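Local coordinates for protein dihydrofolate reductase (Moritella profunda, PDB 3IA4) that reduces 7,8-dihydrofolate to tetrahydrofolate with NADPH as hydride donor, and is held here with that cofactor and the inhibitor methotrexate, at residues Pro22-Ala27 and Lys148-Tyr153; Asn12-Leu17 and Leu119-Asp124. All blocks are in the same frame, centred on the assembly; numbering follows the deposited sequence.

Contact 1 joins Pro22-Ala27, at the start of helix 26-36, to the loop Lys148-Tyr153 before strand 153-160. Contact 2 joins Asn12-Leu17, which carries strand 14-16, to the loop Leu119-Asp124 after strand 111-117. Both are partly buried, with solvent-exposed residues at their margins, and their centres lie about 14 Å apart. They touch where Trp23 packs on Leu119 and reaches the backbone oxygen of Val14. Contact 1 relies mainly on side chains, one of which binds the backbone at a helix start. Contact 2 relies more on backbone and glycines, and it borders the nicotinamide half of NADPH. Water bridges serve both.

Contact 1. Residues Pro22-Ala27 and Lys148-Tyr153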
ATOM      1  N   PRO A  22      -2.137   6.079 -12.168  1.00 13.51           N
ATOM      2  CA  PRO A  22      -2.366   6.410 -13.592  1.00 15.90           C
ATOM      3  C   PRO A  22      -2.860   5.224 -14.421  1.00 17.31           C
ATOM      4  O   PRO A  22      -2.237   4.889 -15.458  1.00 16.64           O
ATOM      5  CB  PRO A  22      -0.974   6.862 -14.077  1.00 19.98           C
ATOM      6  CG  PRO A  22      -0.058   6.004 -13.261  1.00 17.52           C
ATOM      7  CD  PRO A  22      -0.698   6.053 -11.846  1.00 16.29           C
ATOM      8  N   TRP A  23      -3.942   4.583 -13.971  1.00 13.35           N
ATOM      9  CA  TRP A  23      -4.549   3.479 -14.722  1.00 11.91           C
ATOM     10  C   TRP A  23      -5.979   3.345 -14.251  1.00 15.75           C
ATOM     11  O   TRP A  23      -6.351   3.832 -13.186  1.00 15.61           O
ATOM     12  CB  TRP A  23      -3.833   2.130 -14.506  1.00 14.64           C
ATOM     13  CG  TRP A  23      -3.543   1.752 -13.069  1.00 15.73           C
ATOM     14  CD1 TRP A  23      -4.423   1.274 -12.126  1.00 16.11           C
ATOM     15  CD2 TRP A  23      -2.286   1.899 -12.404  1.00 13.46           C
ATOM     16  NE1 TRP A  23      -3.755   1.035 -10.914  1.00 13.77           N
ATOM     17  CE2 TRP A  23      -2.451   1.439 -11.068  1.00 13.21           C
ATOM     18  CE3 TRP A  23      -1.003   2.339 -12.834  1.00 16.28           C
ATOM     19  CZ2 TRP A  23      -1.400   1.425 -10.140  1.00 12.56           C
ATOM     20  CZ3 TRP A  23       0.051   2.341 -11.894  1.00 14.20           C
ATOM     21  CH2 TRP A  23      -0.151   1.862 -10.579  1.00 12.49           C
ATOM     22  N   HIS A  24      -6.783   2.694 -15.088  1.00 13.32           N
ATOM     23  CA  HIS A  24      -8.166   2.334 -14.731  1.00 14.91           C
ATOM     24  C   HIS A  24      -8.209   0.829 -14.499  1.00 17.49           C
ATOM     25  O   HIS A  24      -7.988   0.065 -15.434  1.00 15.89           O
ATOM     26  CB  HIS A  24      -9.121   2.701 -15.893  1.00 18.76           C
ATOM     27  CG  HIS A  24     -10.569   2.446 -15.559  1.00 16.80           C
ATOM     28  ND1 HIS A  24     -11.273   1.364 -16.046  1.00 21.68           N
ATOM     29  CD2 HIS A  24     -11.399   3.085 -14.708  1.00 21.28           C
ATOM     30  CE1 HIS A  24     -12.489   1.355 -15.520  1.00 17.87           C
ATOM     31  NE2 HIS A  24     -12.594   2.400 -14.716  1.00 24.43           N
ATOM     32  N   LEU A  25      -8.456   0.383 -13.262  1.00 13.04           N
ATOM     33  CA  LEU A  25      -8.415  -1.024 -12.949  1.00 11.92           C
ATOM     34  C   LEU A  25      -9.237  -1.284 -11.677  1.00 17.65           C
ATOM     35  O   LEU A  25      -8.716  -1.565 -10.606  1.00 15.74           O
ATOM     36  CB  LEU A  25      -6.900  -1.429 -12.756  1.00 15.07           C
ATOM     37  CG  LEU A  25      -6.492  -2.851 -13.091  1.00 19.58           C
ATOM     38  CD1 LEU A  25      -6.911  -3.287 -14.548  1.00 16.09           C
ATOM     39  CD2 LEU A  25      -4.957  -3.074 -12.834  1.00 19.31           C
ATOM     40  N   PRO A  26     -10.565  -1.151 -11.775  1.00 13.92           N
ATOM     41  CA  PRO A  26     -11.422  -1.206 -10.597  1.00 15.28           C
ATOM     42  C   PRO A  26     -11.291  -2.499  -9.827  1.00 18.48           C
ATOM     43  O   PRO A  26     -11.434  -2.480  -8.605  1.00 18.07           O
ATOM     44  CB  PRO A  26     -12.853  -1.156 -11.184  1.00 19.32           C
ATOM     45  CG  PRO A  26     -12.691  -1.127 -12.687  1.00 18.79           C
ATOM     46  CD  PRO A  26     -11.271  -0.863 -13.029  1.00 16.98           C
ATOM     47  N   ALA A  27     -11.082  -3.627 -10.501  1.00 15.47           N
ATOM     48  CA  ALA A  27     -10.997  -4.880  -9.774  1.00 17.38           C
ATOM     49  C   ALA A  27      -9.830  -4.946  -8.816  1.00 16.13           C
ATOM     50  O   ALA A  27      -9.840  -5.739  -7.864  1.00 17.98           O
ATOM     51  CB  ALA A  27     -10.885  -6.085 -10.757  1.00 20.67           C
ATOM     52  N   LYS A 148     -13.917  -5.128 -17.812  1.00 18.57           N
ATOM     53  CA  LYS A 148     -13.936  -3.996 -16.877  1.00 16.32           C
ATOM     54  C   LYS A 148     -12.512  -3.536 -16.496  1.00 15.98           C
ATOM     55  O   LYS A 148     -12.327  -2.481 -15.918  1.00 16.38           O
ATOM     56  CB  LYS A 148     -14.723  -4.331 -15.596  1.00 21.56           C
ATOM     57  CG  LYS A 148     -16.227  -4.056 -15.764  1.00 24.20           C
ATOM     58  CD  LYS A 148     -16.992  -4.204 -14.431  1.00 32.07           C
ATOM     59  CE  LYS A 148     -16.455  -3.253 -13.324  1.00 32.52           C
ATOM     60  NZ  LYS A 148     -16.048  -1.855 -13.748  1.00 33.08           N
ATOM     61  N   ASN A 149     -11.535  -4.345 -16.867  1.00 16.63           N
ATOM     62  CA  ASN A 149     -10.145  -4.149 -16.432  1.00 16.22           C
ATOM     63  C   ASN A 149      -9.263  -4.423 -17.620  1.00 15.35           C
ATOM     64  O   ASN A 149      -9.062  -5.567 -17.974  1.00 16.87           O
ATOM     65  CB  ASN A 149      -9.832  -5.152 -15.308  1.00 16.96           C
ATOM     66  CG  ASN A 149     -10.646  -4.909 -14.100  1.00 16.76           C
ATOM     67  OD1 ASN A 149     -10.285  -4.053 -13.242  1.00 16.47           O
ATOM     68  ND2 ASN A 149     -11.805  -5.604 -14.017  1.00 18.59           N
ATOM     69  N   PRO A 150      -8.688  -3.368 -18.222  1.00 13.28           N
ATOM     70  CA  PRO A 150      -8.034  -3.466 -19.526  1.00 16.40           C
ATOM     71  C   PRO A 150      -6.605  -4.016 -19.513  1.00 15.40           C
ATOM     72  O   PRO A 150      -6.060  -4.201 -20.578  1.00 16.73           O
ATOM     73  CB  PRO A 150      -7.987  -2.016 -20.011  1.00 18.46           C
ATOM     74  CG  PRO A 150      -8.119  -1.151 -18.718  1.00 17.96           C
ATOM     75  CD  PRO A 150      -8.855  -1.969 -17.734  1.00 15.68           C
ATOM     76  N   HIS A 151      -6.012  -4.252 -18.358  1.00 13.57           N
ATOM     77  CA  HIS A 151      -4.642  -4.729 -18.307  1.00 14.39           C
ATOM     78  C   HIS A 151      -4.583  -6.003 -17.520  1.00 14.18           C
ATOM     79  O   HIS A 151      -5.288  -6.135 -16.529  1.00 12.49           O
ATOM     80  CB  HIS A 151      -3.770  -3.674 -17.526  1.00 14.53           C
ATOM     81  CG  HIS A 151      -4.009  -2.272 -17.982  1.00 15.86           C
ATOM     82  ND1 HIS A 151      -3.769  -1.880 -19.278  1.00 17.14           N
ATOM     83  CD2 HIS A 151      -4.452  -1.165 -17.328  1.00 15.32           C
ATOM     84  CE1 HIS A 151      -4.095  -0.604 -19.424  1.00 16.94           C
ATOM     85  NE2 HIS A 151      -4.502  -0.142 -18.255  1.00 15.95           N
ATOM     86  N   ASN A 152      -3.699  -6.921 -17.922  1.00 11.00           N
ATOM     87  CA  ASN A 152      -3.412  -8.075 -17.117  1.00 14.49           C
ATOM     88  C   ASN A 152      -2.734  -7.626 -15.816  1.00 13.52           C
ATOM     89  O   ASN A 152      -1.926  -6.711 -15.833  1.00 15.55           O
ATOM     90  CB  ASN A 152      -2.411  -8.949 -17.845  1.00 15.12           C
ATOM     91  CG  ASN A 152      -2.966  -9.543 -19.138  1.00 22.48           C
ATOM     92  OD1 ASN A 152      -4.130  -9.809 -19.219  1.00 19.22           O
ATOM     93  ND2 ASN A 152      -2.114  -9.745 -20.143  1.00 25.83           N
ATOM     94  N   TYR A 153      -3.045  -8.301 -14.733  1.00 12.14           N
ATOM     95  CA  TYR A 153      -2.305  -8.050 -13.465  1.00 10.44           C
ATOM     96  C   TYR A 153      -2.204  -9.304 -12.662  1.00 14.94           C
ATOM     97  O   TYR A 153      -2.851 -10.310 -12.988  1.00 15.33           O
ATOM     98  CB  TYR A 153      -2.884  -6.863 -12.679  1.00 11.47           C
ATOM     99  CG  TYR A 153      -4.313  -7.079 -12.175  1.00 15.45           C
ATOM    100  CD1 TYR A 153      -5.400  -6.890 -13.015  1.00 16.88           C
ATOM    101  CD2 TYR A 153      -4.538  -7.492 -10.875  1.00 16.92           C
ATOM    102  CE1 TYR A 153      -6.730  -7.116 -12.537  1.00 22.89           C
ATOM    103  CE2 TYR A 153      -5.844  -7.690 -10.381  1.00 18.90           C
ATOM    104  CZ  TYR A 153      -6.918  -7.497 -11.221  1.00 22.51           C
ATOM    105  OH  TYR A 153      -8.204  -7.711 -10.721  1.00 28.70           O
TER
HETATM  106  O   HOH W   1      -5.736   2.420 -17.712  1.00 17.05           O
HETATM  107  O   HOH W   2      -8.755  -8.492  -8.325  1.00 31.69           O
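Asn149 turns its side-chain amide toward the backbone of Pro26 and Ala27, at the start of helix 26-36. Its CG lies anti to the carbonyl carbon (chi1 -64°), and this carries OD1 over to both residues. Ala27 N donates to Asn149 OD1 at 2.9 Å with an N-H...O angle of 159°. The donor lies in the carbonyl plane, on a lone pair. At the other end of the amide, ND2 binds Asp146 OD1, which should fix the rotation of the group.

Leu25 crosses Asn149 at about a right angle. Leu25 CD1 touches Asn149 CB at 3.5 Å. The other methyl, CD2, meets Tyr153 CD1 at 3.8 Å, and these two side chains run past each other in opposite directions. The phenol of Tyr153 ends beside the helix start, with OH only 3.1 Å from Ala27 CB. Water 2 lies in the plane of the Tyr153 ring and links OH to Ala27 O.

Pro26 crosses Lys148 at a slant, and its CG lies 3.6 Å from Lys148 NZ. Pro150 CD abuts His24 O at 3.2 Å, while Pro150 CG lies above one face of the His151 ring, offset toward its rim. Water 1, in the plane of that ring, joins His151 NE2 to His24 N. Trp23 brings CB near His151, but its indole leads away toward NADPH.

The contact joins the loop between strands 135-143 and 153-160 to the chain entering helix 26-36. Leu25 and His151 also pack on Ile117 of strand 111-117. The one direct hydrogen bond uses a side-chain acceptor, so this polar tie probably depends on Asp146 keeping the Asn149 amide in its orientation.

Contact 2. Residues Asn12-Leu17 and Leu119-Asp124; sequences NRVIGL and LTTEGD. With NDP (NADPH dihydro-nicotinamide-adenine-dinucleotide phosphate), chain E.
Asp124 and Gly16 make the direct hydrogen bond of this contact, through their backbones. Asp124 N donates to Gly16 O at 2.8 Å, with an N-H...O angle of 163°. The donor is tilted somewhat from the carbonyl plane. The Asp124 carboxylate has its main partner just beyond the segment, where OD2 accepts from Asp18 N. A chi1 of 68° places its CG between the backbone N and the carbonyl carbon, folded back beside Leu17.

Two waters extend the polar contact. Water 3 accepts from Asn12 ND2 and donates to Thr121 O. Water 4 binds Thr120 OG1, which also pairs with Asn11 ND2, and is weakly bound by Asn12.

Packing does the rest. Val14 spreads its two methyls over the loop. CG1 lies 3.6 Å from Gly123 CA, and CG2 lies 3.6 Å from Thr121 O. A side chain on Gly123 would run into Val14 CG1. Leu17 crosses Asp124 at about a right angle, with its CD1 3.7 Å from Asp124 OD2. Asp124 OD1 lies 3.4 Å from Leu17 CA. With alanine in place of Asp124, the N-H of Asp18 would probably lose its acceptor, and Leu17 CD1 the carboxylate it packs on.

The cofactor binds strand 14-16 through its backbone. The carboxamide N7N of NADPH donates to Ile15 O at 3.0 Å and 170°. Gly16 CA lies beside the ribose O3D, where a side chain would clash.

Ile15 and Gly16 both face Thr125 in a classic beta bulge, in the small antiparallel pair of strands 14-16 and 125-126. The paired loops correspond to the M20 and FG loops of dihydrofolate reductases. Their bonding is consistent with the closed M20 loop known from the Escherichia coli enzyme, folded over the nicotinamide site.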
ATOM      1  N   ASN A  12       8.500  -0.870 -14.189  1.00 11.60           N
ATOM      2  CA  ASN A  12       9.547   0.011 -13.674  1.00 11.82           C
ATOM      3  C   ASN A  12       9.111   0.566 -12.285  1.00 11.38           C
ATOM      4  O   ASN A  12       9.600   1.626 -11.888  1.00 12.38           O
ATOM      5  CB  ASN A  12       9.803   1.165 -14.659  1.00 13.95           C
ATOM      6  CG  ASN A  12      10.082   0.676 -16.061  1.00 21.69           C
ATOM      7  OD1 ASN A  12      10.882  -0.224 -16.227  1.00 23.44           O
ATOM      8  ND2 ASN A  12       9.312   1.183 -17.061  1.00 20.02           N
ATOM      9  N   ARG A  13       8.270  -0.201 -11.554  1.00 10.21           N
ATOM     10  CA  ARG A  13       7.830   0.150 -10.171  1.00 10.60           C
ATOM     11  C   ARG A  13       7.037   1.428 -10.065  1.00  8.13           C
ATOM     12  O   ARG A  13       6.953   2.053  -9.018  1.00  9.64           O
ATOM     13  CB  ARG A  13       9.035   0.215  -9.160  1.00  8.96           C
ATOM     14  CG  ARG A  13       9.944  -0.957  -9.320  1.00 12.57           C
ATOM     15  CD  ARG A  13      10.870  -1.051  -8.028  1.00 10.81           C
ATOM     16  NE  ARG A  13      11.710   0.157  -7.754  1.00 12.18           N
ATOM     17  CZ  ARG A  13      12.924   0.387  -8.258  1.00 14.82           C
ATOM     18  NH1 ARG A  13      13.495  -0.508  -9.069  1.00 19.11           N
ATOM     19  NH2 ARG A  13      13.605   1.460  -7.908  1.00 12.93           N
ATOM     20  N   VAL A  14       6.476   1.898 -11.195  1.00  9.89           N
ATOM     21  CA  VAL A  14       5.621   3.103 -11.064  1.00  7.35           C
ATOM     22  C   VAL A  14       4.362   2.837 -10.219  1.00  8.72           C
ATOM     23  O   VAL A  14       3.661   1.827 -10.433  1.00 10.92           O
ATOM     24  CB  VAL A  14       5.094   3.579 -12.494  1.00  6.90           C
ATOM     25  CG1 VAL A  14       4.030   4.716 -12.336  1.00  8.94           C
ATOM     26  CG2 VAL A  14       6.245   4.182 -13.290  1.00  8.77           C
ATOM     27  N   ILE A  15       4.065   3.752  -9.300  1.00  8.95           N
ATOM     28  CA  ILE A  15       2.881   3.594  -8.449  1.00  9.14           C
ATOM     29  C   ILE A  15       1.956   4.796  -8.504  1.00  9.72           C
ATOM     30  O   ILE A  15       0.810   4.676  -8.085  1.00 11.66           O
ATOM     31  CB  ILE A  15       3.221   3.318  -6.962  1.00  7.96           C
ATOM     32  CG1 ILE A  15       4.046   4.458  -6.371  1.00 11.31           C
ATOM     33  CG2 ILE A  15       3.897   1.975  -6.843  1.00  9.08           C
ATOM     34  CD1 ILE A  15       4.264   4.253  -4.832  1.00 12.93           C
ATOM     35  N   GLY A  16       2.413   5.954  -9.031  1.00 10.14           N
ATOM     36  CA  GLY A  16       1.597   7.171  -8.899  1.00 10.70           C
ATOM     37  C   GLY A  16       1.954   8.241  -9.922  1.00 11.45           C
ATOM     38  O   GLY A  16       3.075   8.220 -10.443  1.00  8.92           O
ATOM     39  N   LEU A  17       0.991   9.111 -10.215  1.00 12.10           N
ATOM     40  CA  LEU A  17       1.246  10.291 -11.035  1.00 11.34           C
ATOM     41  C   LEU A  17       0.240  11.332 -10.600  1.00 11.26           C
ATOM     42  O   LEU A  17      -0.969  11.040 -10.575  1.00 13.96           O
ATOM     43  CB  LEU A  17       1.070   9.938 -12.523  1.00 14.04           C
ATOM     44  CG  LEU A  17       1.246  11.154 -13.445  1.00 15.19           C
ATOM     45  CD1 LEU A  17       2.615  11.800 -13.365  1.00 16.31           C
ATOM     46  CD2 LEU A  17       0.942  10.796 -14.891  1.00 18.47           C
ATOM     47  N   LEU A 119       1.681  -2.878 -17.626  1.00 13.09           N
ATOM     48  CA  LEU A 119       1.421  -1.591 -18.241  1.00 12.14           C
ATOM     49  C   LEU A 119       2.690  -0.754 -18.110  1.00 12.72           C
ATOM     50  O   LEU A 119       3.286  -0.747 -17.041  1.00 12.00           O
ATOM     51  CB  LEU A 119       0.284  -0.910 -17.471  1.00 12.46           C
ATOM     52  CG  LEU A 119       0.038   0.552 -17.824  1.00 16.69           C
ATOM     53  CD1 LEU A 119      -0.546   0.760 -19.202  1.00 16.07           C
ATOM     54  CD2 LEU A 119      -0.949   1.002 -16.784  1.00 15.43           C
ATOM     55  N   THR A 120       3.125  -0.107 -19.205  1.00 12.45           N
ATOM     56  CA  THR A 120       4.184   0.912 -19.094  1.00 15.24           C
ATOM     57  C   THR A 120       3.483   2.294 -19.101  1.00 14.00           C
ATOM     58  O   THR A 120       2.788   2.675 -20.067  1.00 15.13           O
ATOM     59  CB  THR A 120       5.150   0.829 -20.244  1.00 19.96           C
ATOM     60  OG1 THR A 120       5.818  -0.439 -20.181  1.00 21.05           O
ATOM     61  CG2 THR A 120       6.183   1.976 -20.161  1.00 21.77           C
ATOM     62  N   THR A 121       3.636   3.004 -18.016  1.00 10.59           N
ATOM     63  CA  THR A 121       2.972   4.301 -17.890  1.00 14.20           C
ATOM     64  C   THR A 121       3.980   5.262 -17.265  1.00 16.07           C
ATOM     65  O   THR A 121       4.910   4.824 -16.576  1.00 17.06           O
ATOM     66  CB  THR A 121       1.643   4.158 -17.075  1.00 16.58           C
ATOM     67  OG1 THR A 121       0.847   5.348 -17.205  1.00 22.04           O
ATOM     68  CG2 THR A 121       1.884   3.879 -15.649  1.00 19.46           C
ATOM     69  N   GLU A 122       3.862   6.550 -17.529  1.00 14.29           N
ATOM     70  CA  GLU A 122       4.754   7.524 -16.847  1.00 12.46           C
ATOM     71  C   GLU A 122       4.362   7.725 -15.382  1.00 15.46           C
ATOM     72  O   GLU A 122       3.204   7.701 -14.986  1.00 14.37           O
ATOM     73  CB  GLU A 122       4.717   8.878 -17.555  1.00 18.56           C
ATOM     74  CG  GLU A 122       5.666   8.923 -18.775  1.00 26.12           C
ATOM     75  CD  GLU A 122       5.529  10.235 -19.543  1.00 27.05           C
ATOM     76  OE1 GLU A 122       4.933  11.218 -18.957  1.00 29.60           O
ATOM     77  OE2 GLU A 122       5.946  10.246 -20.737  1.00 31.04           O
ATOM     78  N   GLY A 123       5.367   7.903 -14.531  1.00 13.88           N
ATOM     79  CA  GLY A 123       5.108   8.108 -13.127  1.00 11.86           C
ATOM     80  C   GLY A 123       5.725   9.387 -12.561  1.00 11.97           C
ATOM     81  O   GLY A 123       6.556  10.008 -13.204  1.00  9.12           O
ATOM     82  N   ASP A 124       5.286   9.762 -11.346  1.00  8.05           N
ATOM     83  CA  ASP A 124       6.054  10.703 -10.536  1.00  9.77           C
ATOM     84  C   ASP A 124       6.318  10.174  -9.110  1.00 12.31           C
ATOM     85  O   ASP A 124       6.795  10.911  -8.252  1.00 11.89           O
ATOM     86  CB  ASP A 124       5.418  12.114 -10.524  1.00 11.70           C
ATOM     87  CG  ASP A 124       4.099  12.173  -9.795  1.00 14.08           C
ATOM     88  OD1 ASP A 124       3.743  11.264  -8.982  1.00 11.91           O
ATOM     89  OD2 ASP A 124       3.398  13.195  -9.991  1.00 14.56           O
TER
HETATM   90  PA  NDP E 163       2.712   9.772   0.969  1.00 11.71           P
HETATM   91  O1A NDP E 163       3.811   8.831   1.389  1.00 12.52           O
HETATM   92  O2A NDP E 163       1.310   9.288   0.758  1.00 12.37           O
HETATM   93  O5B NDP E 163       2.602  11.066   1.963  1.00 11.41           O
HETATM   94  C5B NDP E 163       3.818  11.744   2.347  1.00 11.27           C
HETATM   95  C4B NDP E 163       3.412  12.720   3.444  1.00 13.33           C
HETATM   96  O4B NDP E 163       3.310  11.952   4.652  1.00 14.51           O
HETATM   97  C3B NDP E 163       4.571  13.689   3.783  1.00 14.88           C
HETATM   98  O3B NDP E 163       4.560  14.796   2.887  1.00 15.25           O
HETATM   99  C2B NDP E 163       4.324  14.047   5.239  1.00 16.38           C
HETATM  100  O2B NDP E 163       3.123  14.810   5.393  1.00 15.77           O
HETATM  101  C1B NDP E 163       3.941  12.673   5.750  1.00 13.11           C
HETATM  102  N9A NDP E 163       5.080  11.895   6.284  1.00 12.61           N
HETATM  103  C8A NDP E 163       5.909  11.125   5.563  1.00 16.73           C
HETATM  104  N7A NDP E 163       6.780  10.474   6.361  1.00 17.11           N
HETATM  105  C5A NDP E 163       6.480  10.829   7.641  1.00 15.82           C
HETATM  106  C6A NDP E 163       6.960  10.497   8.990  1.00 21.11           C
HETATM  107  N6A NDP E 163       8.023   9.657   9.209  1.00 17.89           N
HETATM  108  N1A NDP E 163       6.292  11.114  10.024  1.00 17.29           N
HETATM  109  C2A NDP E 163       5.248  11.925   9.899  1.00 14.90           C
HETATM  110  N3A NDP E 163       4.773  12.259   8.702  1.00 18.10           N
HETATM  111  C4A NDP E 163       5.349  11.736   7.570  1.00 15.18           C
HETATM  112  O3  NDP E 163       3.151  10.606  -0.346  1.00 11.59           O
HETATM  113  PN  NDP E 163       3.835  10.284  -1.766  1.00 12.43           P
HETATM  114  O1N NDP E 163       5.179   9.701  -1.526  1.00 14.03           O
HETATM  115  O2N NDP E 163       3.711  11.504  -2.606  1.00 14.24           O
HETATM  116  O5D NDP E 163       2.962   9.090  -2.333  1.00 12.63           O
HETATM  117  C5D NDP E 163       1.676   9.381  -2.861  1.00 12.17           C
HETATM  118  C4D NDP E 163       1.558   8.796  -4.265  1.00 12.08           C
HETATM  119  O4D NDP E 163       1.512   7.323  -4.190  1.00 12.16           O
HETATM  120  C3D NDP E 163       0.281   9.207  -5.013  1.00 13.06           C
HETATM  121  O3D NDP E 163       0.593   9.354  -6.411  1.00 15.61           O
HETATM  122  C2D NDP E 163      -0.646   8.001  -4.860  1.00 10.49           C
HETATM  123  O2D NDP E 163      -1.639   7.879  -5.908  1.00 14.26           O
HETATM  124  C1D NDP E 163       0.359   6.884  -4.935  1.00 12.10           C
HETATM  125  N1N NDP E 163      -0.041   5.632  -4.303  1.00 13.82           N
HETATM  126  C2N NDP E 163       0.005   4.522  -5.042  1.00 12.02           C
HETATM  127  C3N NDP E 163      -0.251   3.306  -4.461  1.00 10.14           C
HETATM  128  C7N NDP E 163      -0.205   2.086  -5.327  1.00 10.00           C
HETATM  129  O7N NDP E 163      -0.286   1.002  -4.789  1.00 10.91           O
HETATM  130  N7N NDP E 163       0.039   2.156  -6.640  1.00 10.06           N
HETATM  131  C4N NDP E 163      -0.627   3.104  -3.001  1.00 12.05           C
HETATM  132  C5N NDP E 163      -0.563   4.388  -2.325  1.00  8.88           C
HETATM  133  C6N NDP E 163      -0.330   5.572  -2.983  1.00 14.82           C
HETATM  134  P2B NDP E 163       3.147  16.248   6.145  1.00 15.16           P
HETATM  135  O1X NDP E 163       1.721  16.499   6.380  1.00 16.31           O
HETATM  136  O2X NDP E 163       4.044  16.028   7.315  1.00 14.37           O
HETATM  137  O3X NDP E 163       3.848  17.173   5.188  1.00 19.52           O
HETATM  138  O   HOH W   3       7.789   3.778 -16.704  1.00 19.14           O
HETATM  139  O   HOH W   4       8.449  -0.483 -19.814  1.00 34.65           O